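Side-chain contacts in sugar ABC transporter (Sugar-binding protein) (Bacillus halodurans, PDB 4YO7), which binds myo-inositol in the cleft between its two lobes and probably serves as the solute receptor of a sugar ABC transporter: residues Ala104-Pro109 with Lys293-Ala298; Ile129-Arg134 with Asp140-Phe145; Ala162-Asn167 with Leu276-Phe281. All blocks are in the same frame, centred on the assembly; numbering follows the deposited sequence.

Contact 1: Ala104-Pro109 with Lys293-Ala298; sequences AIIVNP and KVAVQA
In the lobe that holds the N terminus, strand 104-107 of the central parallel sheet packs A104 and I106 against A295 of helix 284-299, a helix laid over one face of that sheet. The contact is small, burying 139 Å² in all, and purely apolar on the side-chain level. A295 points its methyl at the strand and rests alongside the outer part of I106: its CB lies 3.7 Å from I106 CD1 and equally close to I106 CG1, so it sits beside the CG1-CD1 bond. The isoleucine reaches it because CG1 stands beside the backbone N, anti to the carbonyl carbon (chi1 -57°), and the chain then runs extended to CD1. A104, two residues earlier and so on the same face, meets the helix backbone: A104 CB is 3.6 Å from A295 O, and 4.3 Å from A295 CB. With methyls on both sides, the two backbones come close, the CA atoms of A104 and A295 being 5.9 Å apart. Parallel sheets covered by helices on both faces build the alpha/beta lobes of periplasmic binding proteins; the neighbouring side chains of this strand serve the other face, I105 on F97 of helix 87-100 and V107 on Q90 and V94. On the helix side, A295 also touches I48 and I130 of the strands flanking 104-107. Past the strand, at the cleft end of the sheet, N108 hydrogen-bonds through OD1 to S53 OG and through ND2 to A132 O.

Contact 2: Ile129-Arg134 with Asp140-Phe145; sequences IIIANR and DQATAF. With INS (1,2,3,4,5,6-hexahydroxy-cyclohexane), chain F.
I131 and F145 meet on one face of the sheet with their side chains nearly at right angles: I131 CB lies in the plane of the ring at its edge, and I131 CG2 touches F145 CD1 at 3.7 Å. The ring is directed along the strand by its CG standing anti to the backbone N (chi1 178°), which brings CE1 edge-on towards the backbone C of R134. The other branch of I131 turns back, CG1 lying 3.6 Å from A142 CB. Beneath these side chains run two parallel strands, joined by I131 N to A144 O at 2.9 Å. At their start T143 takes a strand partner's place with its hydroxyl: OG1 accepts from I129 N at 2.9 Å, while T143 N donates to I129 O. Beyond A132, N133 and R134 enter the inositol pocket. N133 OD1 accepts from INS O6 (2.7 Å) and N133 ND2 donates to INS O5 (3.1 Å). R134 comes in extended; NE gives its hydrogen to INS O6 (3.0 Å), and NH2 points almost straight (171°) at INS O1, which lies in the guanidinium plane, 2.7 Å away. A leucine in place of R134 would probably leave INS O1 without this donor and INS O6 held less firmly. D56, R186, N236, D262 and Q282 complete the polar grip on the inositol. I130 and A144 face helix 284-299, both touching V294; I129 leans on I118 and V122 of helix 112-125, and strand 104-107 adjoins strand 129-132 on its other edge.

Contact 3: Ala162-Asn167 with Leu276-Phe281; sequences AKLLNN and LDVTVF
L164, at the end of helix 150-164, lays one methyl against V278, just before strand 279-281, in the second alpha/beta lobe of the periplasmic binding protein fold. From CB, which points at the 276-281 segment but is still 6.0 Å from V278 CG2, the side chain heads to CG; CG stands beside the backbone N, anti to the carbonyl carbon (chi1 -67°). There it forks. CD2 stays clear of V278, whereas CD1, continuing the chain away from CA (chi2 167°), touches V278 CG2 at 3.7 Å. L164 and V278 run antiparallel alongside each other, and the closest approach is between one methyl of each. L164 also rests on I257 of strand 257-259, while V278 is backed by A259 of the same strand and by E160 one turn earlier in the helix. Just beyond L164 the helix is closed by a Schellman motif: N166 has positive phi, N167 N bonds to A162 O at 2.9 Å, and N166 N bonds to K163 O at 3.1 Å. D277 belongs to a magnesium site seen in crystals of this protein; here its side chain is about 4 Å from a bound magnesium ion, probably the one held by L253 and V256. Its carboxylate OD2 takes a hydrogen bond from V258 N, and its CB lies 4.3 Å from L164 CD1.

In the fold
Following the chain from the N terminus, the first segment met is 104-109, which waits for its partner until near the end, so contact 1 closes the longest loop. Within that loop contact 2 closes first, joining neighbouring strands across a short connection; contact 3 opens only afterwards and closes at 276-281. Contacts 2 and 3 therefore stand in series inside contact 1, and none cross. Contacts 1 and 2 share a sheet and touch, through I105 O with I130 N and V294 CG1 with I130 CD1. Contact 3 lies in the other lobe, joining the end of helix 150-164 to the segment leading into strand 279-281, before helix 284-299 returns the chain to the first.

Contact 1: Ala104-Pro109 with Lys293-Ala298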
ATOM      1  N   ALA A 104      13.690 -11.681  15.482  1.00  8.54           N
ATOM      2  CA  ALA A 104      12.588 -10.763  15.198  1.00  8.82           C
ATOM      3  C   ALA A 104      11.878 -11.221  13.949  1.00  5.83           C
ATOM      4  O   ALA A 104      12.447 -11.925  13.119  1.00  7.41           O
ATOM      5  CB  ALA A 104      13.066  -9.322  15.032  1.00  7.83           C
ATOM      6  N   ILE A 105      10.615 -10.808  13.838  1.00  5.58           N
ATOM      7  CA  ILE A 105       9.762 -11.141  12.701  1.00  5.86           C
ATOM      8  C   ILE A 105       9.218  -9.853  12.100  1.00  7.29           C
ATOM      9  O   ILE A 105       8.813  -8.962  12.820  1.00  9.89           O
ATOM     10  CB  ILE A 105       8.616 -12.061  13.118  1.00  9.37           C
ATOM     11  CG1 ILE A 105       9.208 -13.411  13.536  1.00 10.40           C
ATOM     12  CG2 ILE A 105       7.604 -12.239  11.993  1.00  8.78           C
ATOM     13  CD1 ILE A 105       8.223 -14.346  14.206  1.00  9.48           C
ATOM     14  N   ILE A 106       9.238  -9.786  10.773  1.00  6.97           N
ATOM     15  CA  ILE A 106       8.571  -8.722  10.014  1.00  7.65           C
ATOM     16  C   ILE A 106       7.435  -9.373   9.239  1.00  7.60           C
ATOM     17  O   ILE A 106       7.670 -10.307   8.462  1.00  7.72           O
ATOM     18  CB  ILE A 106       9.511  -7.987   9.022  1.00  6.83           C
ATOM     19  CG1 ILE A 106      10.711  -7.384   9.749  1.00  7.70           C
ATOM     20  CG2 ILE A 106       8.725  -6.909   8.251  1.00  8.16           C
ATOM     21  CD1 ILE A 106      11.782  -6.845   8.805  1.00  8.18           C
ATOM     22  N   VAL A 107       6.211  -8.877   9.454  1.00  6.18           N
ATOM     23  CA  VAL A 107       5.033  -9.310   8.687  1.00  6.64           C
ATOM     24  C   VAL A 107       4.343  -8.145   7.986  1.00 10.19           C
ATOM     25  O   VAL A 107       4.118  -7.097   8.571  1.00  9.50           O
ATOM     26  CB  VAL A 107       3.979  -9.998   9.581  1.00  9.32           C
ATOM     27  CG1 VAL A 107       2.692 -10.315   8.806  1.00 11.81           C
ATOM     28  CG2 VAL A 107       4.544 -11.269  10.157  1.00 12.17           C
ATOM     29  N   ASN A 108       4.026  -8.373   6.719  1.00 13.55           N
ATOM     30  CA  ASN A 108       3.102  -7.562   5.921  1.00 14.21           C
ATOM     31  C   ASN A 108       1.769  -8.377   5.760  1.00 11.90           C
ATOM     32  O   ASN A 108       1.735  -9.317   4.980  1.00 11.68           O
ATOM     33  CB  ASN A 108       3.818  -7.268   4.595  1.00 12.37           C
ATOM     34  CG  ASN A 108       2.944  -6.657   3.555  1.00 12.24           C
ATOM     35  OD1 ASN A 108       2.682  -7.274   2.538  1.00 12.87           O
ATOM     36  ND2 ASN A 108       2.542  -5.397   3.761  1.00 14.15           N
ATOM     37  N   PRO A 109       0.714  -8.088   6.564  1.00  6.66           N
ATOM     38  CA  PRO A 109      -0.361  -9.094   6.702  1.00  8.13           C
ATOM     39  C   PRO A 109      -1.236  -9.286   5.481  1.00  9.04           C
ATOM     40  O   PRO A 109      -1.677  -8.321   4.891  1.00  9.13           O
ATOM     41  CB  PRO A 109      -1.248  -8.558   7.827  1.00 14.05           C
ATOM     42  CG  PRO A 109      -0.610  -7.320   8.328  1.00 19.47           C
ATOM     43  CD  PRO A 109       0.636  -7.028   7.596  1.00 11.36           C
ATOM     44  N   LYS A 293      15.581  -1.946   9.645  1.00 12.21           N
ATOM     45  CA  LYS A 293      16.334  -1.279  10.692  1.00  8.57           C
ATOM     46  C   LYS A 293      15.691  -1.474  12.065  1.00  8.33           C
ATOM     47  O   LYS A 293      16.378  -1.713  13.064  1.00 11.44           O
ATOM     48  CB  LYS A 293      16.480   0.220  10.380  1.00 11.46           C
ATOM     49  CG  LYS A 293      17.358   0.520   9.203  1.00 14.06           C
ATOM     50  CD  LYS A 293      17.340   2.029   8.913  1.00 25.55           C
ATOM     51  CE  LYS A 293      17.970   2.396   7.589  1.00 39.42           C
ATOM     52  NZ  LYS A 293      19.450   2.425   7.663  1.00 51.34           N
ATOM     53  N   VAL A 294      14.367  -1.365  12.105  1.00  8.43           N
ATOM     54  CA  VAL A 294      13.636  -1.504  13.343  1.00  8.86           C
ATOM     55  C   VAL A 294      13.722  -2.947  13.855  1.00  7.81           C
ATOM     56  O   VAL A 294      13.894  -3.189  15.047  1.00  7.66           O
ATOM     57  CB  VAL A 294      12.184  -1.055  13.145  1.00  8.98           C
ATOM     58  CG1 VAL A 294      11.319  -1.382  14.346  1.00 12.38           C
ATOM     59  CG2 VAL A 294      12.174   0.457  12.894  1.00 15.78           C
ATOM     60  N   ALA A 295      13.608  -3.905  12.942  1.00  8.35           N
ATOM     61  CA  ALA A 295      13.682  -5.312  13.300  1.00  9.73           C
ATOM     62  C   ALA A 295      15.049  -5.659  13.862  1.00  9.56           C
ATOM     63  O   ALA A 295      15.178  -6.380  14.853  1.00 10.62           O
ATOM     64  CB  ALA A 295      13.367  -6.182  12.076  1.00  9.43           C
ATOM     65  N   VAL A 296      16.083  -5.130  13.238  1.00  9.21           N
ATOM     66  CA  VAL A 296      17.439  -5.333  13.744  1.00  7.83           C
ATOM     67  C   VAL A 296      17.590  -4.740  15.152  1.00  9.44           C
ATOM     68  O   VAL A 296      18.167  -5.367  16.050  1.00 10.63           O
ATOM     69  CB  VAL A 296      18.481  -4.719  12.800  1.00  8.05           C
ATOM     70  CG1 VAL A 296      19.834  -4.593  13.469  1.00 11.75           C
ATOM     71  CG2 VAL A 296      18.602  -5.569  11.547  1.00 11.56           C
ATOM     72  N   GLN A 297      17.078  -3.527  15.361  1.00 10.80           N
ATOM     73  CA  GLN A 297      17.156  -2.930  16.677  1.00 10.31           C
ATOM     74  C   GLN A 297      16.462  -3.799  17.709  1.00  9.17           C
ATOM     75  O   GLN A 297      16.968  -3.964  18.815  1.00 10.07           O
ATOM     76  CB  GLN A 297      16.531  -1.528  16.699  1.00 12.57           C
ATOM     77  CG  GLN A 297      17.306  -0.477  15.962  1.00 24.10           C
ATOM     78  CD  GLN A 297      16.563   0.854  15.932  1.00 45.98           C
ATOM     79  OE1 GLN A 297      15.341   0.891  15.804  1.00 43.80           O
ATOM     80  NE2 GLN A 297      17.299   1.948  16.070  1.00 58.33           N
ATOM     81  N   ALA A 298      15.292  -4.316  17.368  1.00  9.23           N
ATOM     82  CA  ALA A 298      14.498  -5.113  18.312  1.00  8.70           C
ATOM     83  C   ALA A 298      15.190  -6.453  18.579  1.00  8.18           C
ATOM     84  O   ALA A 298      15.277  -6.924  19.723  1.00 12.12           O
ATOM     85  CB  ALA A 298      13.107  -5.348  17.763  1.00 10.28           C
TER

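Contact 2: Ile129-Arg134 with Asp140-Phe145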
ATOM      1  N   ILE A 129       7.703  -8.439  16.934  1.00  8.77           N
ATOM      2  CA  ILE A 129       7.059  -8.479  15.623  1.00  8.83           C
ATOM      3  C   ILE A 129       6.818  -7.054  15.108  1.00  8.93           C
ATOM      4  O   ILE A 129       6.161  -6.212  15.757  1.00  8.30           O
ATOM      5  CB  ILE A 129       5.763  -9.278  15.662  1.00  9.00           C
ATOM      6  CG1 ILE A 129       5.114  -9.249  14.251  1.00 11.96           C
ATOM      7  CG2 ILE A 129       4.829  -8.824  16.780  1.00 12.46           C
ATOM      8  CD1 ILE A 129       4.176 -10.321  14.006  1.00 18.16           C
ATOM      9  N   ILE A 130       7.396  -6.809  13.945  1.00  8.59           N
ATOM     10  CA  ILE A 130       7.307  -5.533  13.268  1.00  6.65           C
ATOM     11  C   ILE A 130       6.275  -5.704  12.165  1.00  9.42           C
ATOM     12  O   ILE A 130       6.396  -6.612  11.353  1.00  7.72           O
ATOM     13  CB  ILE A 130       8.663  -5.109  12.637  1.00 10.11           C
ATOM     14  CG1 ILE A 130       9.825  -5.056  13.666  1.00 14.33           C
ATOM     15  CG2 ILE A 130       8.527  -3.781  11.868  1.00 11.53           C
ATOM     16  CD1 ILE A 130       9.505  -4.686  15.083  1.00 21.56           C
ATOM     17  N   ILE A 131       5.271  -4.836  12.125  1.00  8.34           N
ATOM     18  CA  ILE A 131       4.262  -4.856  11.051  1.00  6.14           C
ATOM     19  C   ILE A 131       4.638  -3.801  10.008  1.00  6.72           C
ATOM     20  O   ILE A 131       4.877  -2.642  10.325  1.00  8.56           O
ATOM     21  CB  ILE A 131       2.852  -4.599  11.601  1.00  5.84           C
ATOM     22  CG1 ILE A 131       2.471  -5.670  12.639  1.00  9.38           C
ATOM     23  CG2 ILE A 131       1.811  -4.492  10.459  1.00  7.41           C
ATOM     24  CD1 ILE A 131       2.355  -7.064  12.121  1.00  7.59           C
ATOM     25  N   ALA A 132       4.737  -4.235   8.753  1.00  8.48           N
ATOM     26  CA  ALA A 132       5.100  -3.341   7.678  1.00  7.31           C
ATOM     27  C   ALA A 132       3.956  -3.139   6.686  1.00  6.96           C
ATOM     28  O   ALA A 132       3.343  -4.112   6.235  1.00  7.77           O
ATOM     29  CB  ALA A 132       6.322  -3.869   6.946  1.00  7.78           C
ATOM     30  N   ASN A 133       3.708  -1.853   6.393  1.00  6.30           N
ATOM     31  CA  ASN A 133       2.893  -1.348   5.298  1.00  7.59           C
ATOM     32  C   ASN A 133       1.379  -1.562   5.377  1.00  8.25           C
ATOM     33  O   ASN A 133       0.639  -0.677   4.991  1.00  8.63           O
ATOM     34  CB  ASN A 133       3.436  -1.915   3.983  1.00  9.08           C
ATOM     35  CG  ASN A 133       2.502  -1.693   2.816  1.00  7.56           C
ATOM     36  OD1 ASN A 133       1.695  -2.562   2.504  1.00  7.84           O
ATOM     37  ND2 ASN A 133       2.622  -0.554   2.151  1.00  8.53           N
ATOM     38  N   ARG A 134       0.919  -2.708   5.865  1.00  7.12           N
ATOM     39  CA  ARG A 134      -0.516  -2.932   6.079  1.00  6.87           C
ATOM     40  C   ARG A 134      -0.840  -3.008   7.562  1.00  8.50           C
ATOM     41  O   ARG A 134      -0.323  -3.855   8.276  1.00  8.43           O
ATOM     42  CB  ARG A 134      -0.980  -4.209   5.388  1.00  6.01           C
ATOM     43  CG  ARG A 134      -0.786  -4.216   3.913  1.00  6.46           C
ATOM     44  CD  ARG A 134      -1.149  -5.563   3.368  1.00  8.31           C
ATOM     45  NE  ARG A 134      -1.096  -5.653   1.916  1.00  8.26           N
ATOM     46  CZ  ARG A 134      -1.483  -6.731   1.233  1.00  7.46           C
ATOM     47  NH1 ARG A 134      -1.929  -7.817   1.871  1.00  8.26           N
ATOM     48  NH2 ARG A 134      -1.442  -6.723  -0.083  1.00 10.23           N
ATOM     49  N   ASP A 140      -1.660  -2.159  17.582  1.00  8.39           N
ATOM     50  CA  ASP A 140      -0.895  -1.636  18.718  1.00  7.99           C
ATOM     51  C   ASP A 140      -0.450  -2.756  19.660  1.00  9.75           C
ATOM     52  O   ASP A 140       0.271  -2.497  20.638  1.00 10.17           O
ATOM     53  CB  ASP A 140      -1.658  -0.506  19.476  1.00 11.11           C
ATOM     54  CG  ASP A 140      -2.908  -0.955  20.192  1.00 13.43           C
ATOM     55  OD1 ASP A 140      -3.099  -2.175  20.425  1.00 11.95           O
ATOM     56  OD2 ASP A 140      -3.675  -0.029  20.590  1.00 13.00           O
ATOM     57  N   GLN A 141      -0.802  -4.002  19.341  1.00  7.86           N
ATOM     58  CA  GLN A 141      -0.295  -5.137  20.097  1.00 11.05           C
ATOM     59  C   GLN A 141       1.024  -5.632  19.507  1.00 10.92           C
ATOM     60  O   GLN A 141       1.737  -6.416  20.127  1.00 10.80           O
ATOM     61  CB  GLN A 141      -1.332  -6.267  20.133  1.00 11.82           C
ATOM     62  CG  GLN A 141      -2.477  -5.921  21.050  1.00 25.12           C
ATOM     63  CD  GLN A 141      -3.729  -6.707  20.764  1.00 49.20           C
ATOM     64  OE1 GLN A 141      -3.703  -7.938  20.703  1.00 55.62           O
ATOM     65  NE2 GLN A 141      -4.845  -5.998  20.588  1.00 52.22           N
ATOM     66  N   ALA A 142       1.373  -5.160  18.322  1.00  8.43           N
ATOM     67  CA  ALA A 142       2.640  -5.527  17.730  1.00  7.46           C
ATOM     68  C   ALA A 142       3.753  -4.703  18.357  1.00 10.68           C
ATOM     69  O   ALA A 142       3.491  -3.790  19.117  1.00 10.91           O
ATOM     70  CB  ALA A 142       2.611  -5.327  16.212  1.00  8.80           C
ATOM     71  N   THR A 143       5.004  -5.027  18.051  1.00  7.43           N
ATOM     72  CA  THR A 143       6.129  -4.311  18.664  1.00  7.86           C
ATOM     73  C   THR A 143       6.314  -2.933  18.033  1.00  8.35           C
ATOM     74  O   THR A 143       6.655  -1.977  18.708  1.00  8.44           O
ATOM     75  CB  THR A 143       7.415  -5.102  18.536  1.00 10.34           C
ATOM     76  OG1 THR A 143       7.149  -6.434  18.953  1.00  8.42           O
ATOM     77  CG2 THR A 143       8.526  -4.506  19.396  1.00 14.28           C
ATOM     78  N   ALA A 144       6.070  -2.847  16.733  1.00  7.87           N
ATOM     79  CA  ALA A 144       6.090  -1.563  16.033  1.00  8.91           C
ATOM     80  C   ALA A 144       5.398  -1.697  14.697  1.00  8.74           C
ATOM     81  O   ALA A 144       5.295  -2.795  14.168  1.00  9.42           O
ATOM     82  CB  ALA A 144       7.540  -1.060  15.836  1.00 10.33           C
ATOM     83  N   PHE A 145       4.938  -0.556  14.184  1.00  7.37           N
ATOM     84  CA  PHE A 145       4.365  -0.442  12.837  1.00  7.26           C
ATOM     85  C   PHE A 145       5.219   0.513  12.020  1.00  7.72           C
ATOM     86  O   PHE A 145       5.567   1.600  12.503  1.00  9.68           O
ATOM     87  CB  PHE A 145       2.914   0.078  12.863  1.00  8.42           C
ATOM     88  CG  PHE A 145       2.326   0.260  11.494  1.00  7.90           C
ATOM     89  CD1 PHE A 145       1.959  -0.846  10.745  1.00  8.92           C
ATOM     90  CD2 PHE A 145       2.180   1.521  10.935  1.00 15.27           C
ATOM     91  CE1 PHE A 145       1.453  -0.698   9.474  1.00  7.62           C
ATOM     92  CE2 PHE A 145       1.631   1.672   9.651  1.00 12.71           C
ATOM     93  CZ  PHE A 145       1.275   0.563   8.925  1.00 12.05           C
TER
HETATM   94  C1  INS F 405      -0.808  -3.232  -1.530  1.00  7.14           C
HETATM   95  C2  INS F 405      -0.498  -2.708  -2.927  1.00  7.73           C
HETATM   96  C3  INS F 405      -0.996  -1.267  -3.035  1.00  7.59           C
HETATM   97  C4  INS F 405      -0.329  -0.366  -1.989  1.00  7.38           C
HETATM   98  C5  INS F 405      -0.609  -0.933  -0.581  1.00  6.72           C
HETATM   99  C6  INS F 405      -0.116  -2.370  -0.488  1.00  7.07           C
HETATM  100  O1  INS F 405      -0.327  -4.596  -1.378  1.00  8.46           O
HETATM  101  O2  INS F 405       0.918  -2.740  -3.099  1.00  9.50           O
HETATM  102  O3  INS F 405      -0.680  -0.818  -4.386  1.00  9.03           O
HETATM  103  O4  INS F 405      -0.900   0.950  -2.046  1.00  7.59           O
HETATM  104  O5  INS F 405       0.122  -0.144   0.374  1.00  6.97           O
HETATM  105  O6  INS F 405      -0.474  -2.885   0.853  1.00  7.20           O

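Contact 3: Ala162-Asn167 with Leu276-Phe281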
ATOM      1  N   ALA A 162     -10.942  17.110  -6.402  1.00 15.98           N
ATOM      2  CA  ALA A 162     -11.989  18.112  -6.181  1.00 14.50           C
ATOM      3  C   ALA A 162     -11.576  19.484  -6.737  1.00 15.26           C
ATOM      4  O   ALA A 162     -12.384  20.159  -7.373  1.00 15.87           O
ATOM      5  CB  ALA A 162     -12.305  18.230  -4.714  1.00 14.45           C
ATOM      6  N   LYS A 163     -10.329  19.879  -6.503  1.00 17.14           N
ATOM      7  CA  LYS A 163      -9.834  21.142  -7.058  1.00 16.03           C
ATOM      8  C   LYS A 163      -9.901  21.135  -8.574  1.00 16.43           C
ATOM      9  O   LYS A 163     -10.334  22.115  -9.187  1.00 19.41           O
ATOM     10  CB  LYS A 163      -8.407  21.422  -6.591  1.00 23.59           C
ATOM     11  CG  LYS A 163      -8.347  21.823  -5.142  1.00 29.71           C
ATOM     12  CD  LYS A 163      -6.923  21.959  -4.633  1.00 42.70           C
ATOM     13  CE  LYS A 163      -6.886  22.053  -3.105  1.00 45.59           C
ATOM     14  NZ  LYS A 163      -5.500  21.959  -2.541  1.00 49.02           N
ATOM     15  N   LEU A 164      -9.513  20.024  -9.185  1.00 17.10           N
ATOM     16  CA  LEU A 164      -9.506  19.931 -10.632  1.00 15.94           C
ATOM     17  C   LEU A 164     -10.917  19.986 -11.209  1.00 19.28           C
ATOM     18  O   LEU A 164     -11.120  20.470 -12.323  1.00 23.72           O
ATOM     19  CB  LEU A 164      -8.807  18.655 -11.061  1.00 17.29           C
ATOM     20  CG  LEU A 164      -7.307  18.529 -10.807  1.00 20.84           C
ATOM     21  CD1 LEU A 164      -6.847  17.101 -11.007  1.00 22.69           C
ATOM     22  CD2 LEU A 164      -6.528  19.439 -11.724  1.00 18.28           C
ATOM     23  N   LEU A 165     -11.892  19.511 -10.439  1.00 17.58           N
ATOM     24  CA  LEU A 165     -13.291  19.503 -10.864  1.00 18.74           C
ATOM     25  C   LEU A 165     -14.057  20.771 -10.471  1.00 19.20           C
ATOM     26  O   LEU A 165     -15.247  20.905 -10.787  1.00 21.68           O
ATOM     27  CB  LEU A 165     -14.010  18.297 -10.266  1.00 15.68           C
ATOM     28  CG  LEU A 165     -13.556  16.918 -10.756  1.00 14.50           C
ATOM     29  CD1 LEU A 165     -14.221  15.842  -9.943  1.00 16.31           C
ATOM     30  CD2 LEU A 165     -13.889  16.758 -12.232  1.00 20.03           C
ATOM     31  N   ASN A 166     -13.383  21.700  -9.799  1.00 18.23           N
ATOM     32  CA  ASN A 166     -14.047  22.874  -9.233  1.00 18.54           C
ATOM     33  C   ASN A 166     -15.244  22.436  -8.383  1.00 20.03           C
ATOM     34  O   ASN A 166     -16.314  23.044  -8.398  1.00 18.29           O
ATOM     35  CB  ASN A 166     -14.465  23.840 -10.334  1.00 25.37           C
ATOM     36  CG  ASN A 166     -13.278  24.500 -10.977  1.00 37.72           C
ATOM     37  OD1 ASN A 166     -12.553  25.246 -10.324  1.00 44.51           O
ATOM     38  ND2 ASN A 166     -13.056  24.217 -12.258  1.00 43.54           N
ATOM     39  N   ASN A 167     -15.025  21.356  -7.639  1.00 15.83           N
ATOM     40  CA  ASN A 167     -15.996  20.810  -6.690  1.00 17.42           C
ATOM     41  C   ASN A 167     -17.301  20.318  -7.311  1.00 16.24           C
ATOM     42  O   ASN A 167     -18.311  20.168  -6.624  1.00 18.24           O
ATOM     43  CB  ASN A 167     -16.292  21.848  -5.618  1.00 17.13           C
ATOM     44  CG  ASN A 167     -15.080  22.151  -4.786  1.00 20.21           C
ATOM     45  OD1 ASN A 167     -14.195  21.302  -4.641  1.00 18.79           O
ATOM     46  ND2 ASN A 167     -15.020  23.348  -4.233  1.00 23.50           N
ATOM     47  N   LEU A 276      -2.435  10.274 -16.495  1.00 20.10           N
ATOM     48  CA  LEU A 276      -2.771  10.165 -15.073  1.00 18.38           C
ATOM     49  C   LEU A 276      -2.674  11.543 -14.469  1.00 20.06           C
ATOM     50  O   LEU A 276      -1.622  12.173 -14.561  1.00 19.66           O
ATOM     51  CB  LEU A 276      -1.824   9.188 -14.352  1.00 15.53           C
ATOM     52  CG  LEU A 276      -2.097   8.940 -12.862  1.00 15.45           C
ATOM     53  CD1 LEU A 276      -3.416   8.235 -12.648  1.00 16.88           C
ATOM     54  CD2 LEU A 276      -0.969   8.141 -12.220  1.00 15.97           C
ATOM     55  N   ASP A 277      -3.767  12.013 -13.873  1.00 17.31           N
ATOM     56  CA  ASP A 277      -3.844  13.391 -13.369  1.00 16.99           C
ATOM     57  C   ASP A 277      -3.287  13.574 -11.966  1.00 16.90           C
ATOM     58  O   ASP A 277      -2.716  14.623 -11.666  1.00 19.14           O
ATOM     59  CB  ASP A 277      -5.296  13.875 -13.390  1.00 17.39           C
ATOM     60  CG  ASP A 277      -5.884  13.860 -14.789  1.00 24.22           C
ATOM     61  OD1 ASP A 277      -5.614  14.808 -15.549  1.00 26.97           O
ATOM     62  OD2 ASP A 277      -6.573  12.883 -15.137  1.00 22.92           O
ATOM     63  N   VAL A 278      -3.468  12.561 -11.121  1.00 15.08           N
ATOM     64  CA  VAL A 278      -3.160  12.652  -9.702  1.00 14.22           C
ATOM     65  C   VAL A 278      -2.622  11.327  -9.227  1.00 13.22           C
ATOM     66  O   VAL A 278      -3.155  10.282  -9.594  1.00 16.11           O
ATOM     67  CB  VAL A 278      -4.420  13.008  -8.877  1.00 15.49           C
ATOM     68  CG1 VAL A 278      -4.105  13.042  -7.372  1.00 16.55           C
ATOM     69  CG2 VAL A 278      -5.035  14.319  -9.330  1.00 17.20           C
ATOM     70  N   THR A 279      -1.559  11.342  -8.431  1.00 13.24           N
ATOM     71  CA  THR A 279      -1.277  10.192  -7.606  1.00 13.73           C
ATOM     72  C   THR A 279      -0.705  10.689  -6.300  1.00 12.98           C
ATOM     73  O   THR A 279      -0.664  11.893  -6.041  1.00 15.05           O
ATOM     74  CB  THR A 279      -0.350   9.151  -8.325  1.00 13.43           C
ATOM     75  OG1 THR A 279      -0.185   7.993  -7.494  1.00 13.37           O
ATOM     76  CG2 THR A 279       1.012   9.696  -8.663  1.00 15.26           C
ATOM     77  N   VAL A 280      -0.344   9.748  -5.443  1.00 11.25           N
ATOM     78  CA  VAL A 280       0.112  10.059  -4.110  1.00 11.45           C
ATOM     79  C   VAL A 280       1.282   9.145  -3.778  1.00 12.83           C
ATOM     80  O   VAL A 280       1.135   7.930  -3.741  1.00 12.37           O
ATOM     81  CB  VAL A 280      -1.005   9.888  -3.065  1.00 13.08           C
ATOM     82  CG1 VAL A 280      -0.497  10.289  -1.674  1.00 12.11           C
ATOM     83  CG2 VAL A 280      -2.242  10.704  -3.442  1.00 12.34           C
ATOM     84  N   PHE A 281       2.454   9.748  -3.539  1.00 13.61           N
ATOM     85  CA  PHE A 281       3.655   8.978  -3.253  1.00 11.40           C
ATOM     86  C   PHE A 281       3.565   8.246  -1.932  1.00 12.48           C
ATOM     87  O   PHE A 281       3.310   8.854  -0.895  1.00 12.71           O
ATOM     88  CB  PHE A 281       4.868   9.916  -3.263  1.00 12.69           C
ATOM     89  CG  PHE A 281       6.169   9.267  -2.844  1.00 13.64           C
ATOM     90  CD1 PHE A 281       6.827   8.382  -3.683  1.00 15.30           C
ATOM     91  CD2 PHE A 281       6.764   9.594  -1.624  1.00 18.63           C
ATOM     92  CE1 PHE A 281       8.030   7.804  -3.293  1.00 17.48           C
ATOM     93  CE2 PHE A 281       7.963   9.025  -1.246  1.00 17.32           C
ATOM     94  CZ  PHE A 281       8.594   8.140  -2.081  1.00 15.83           C
TER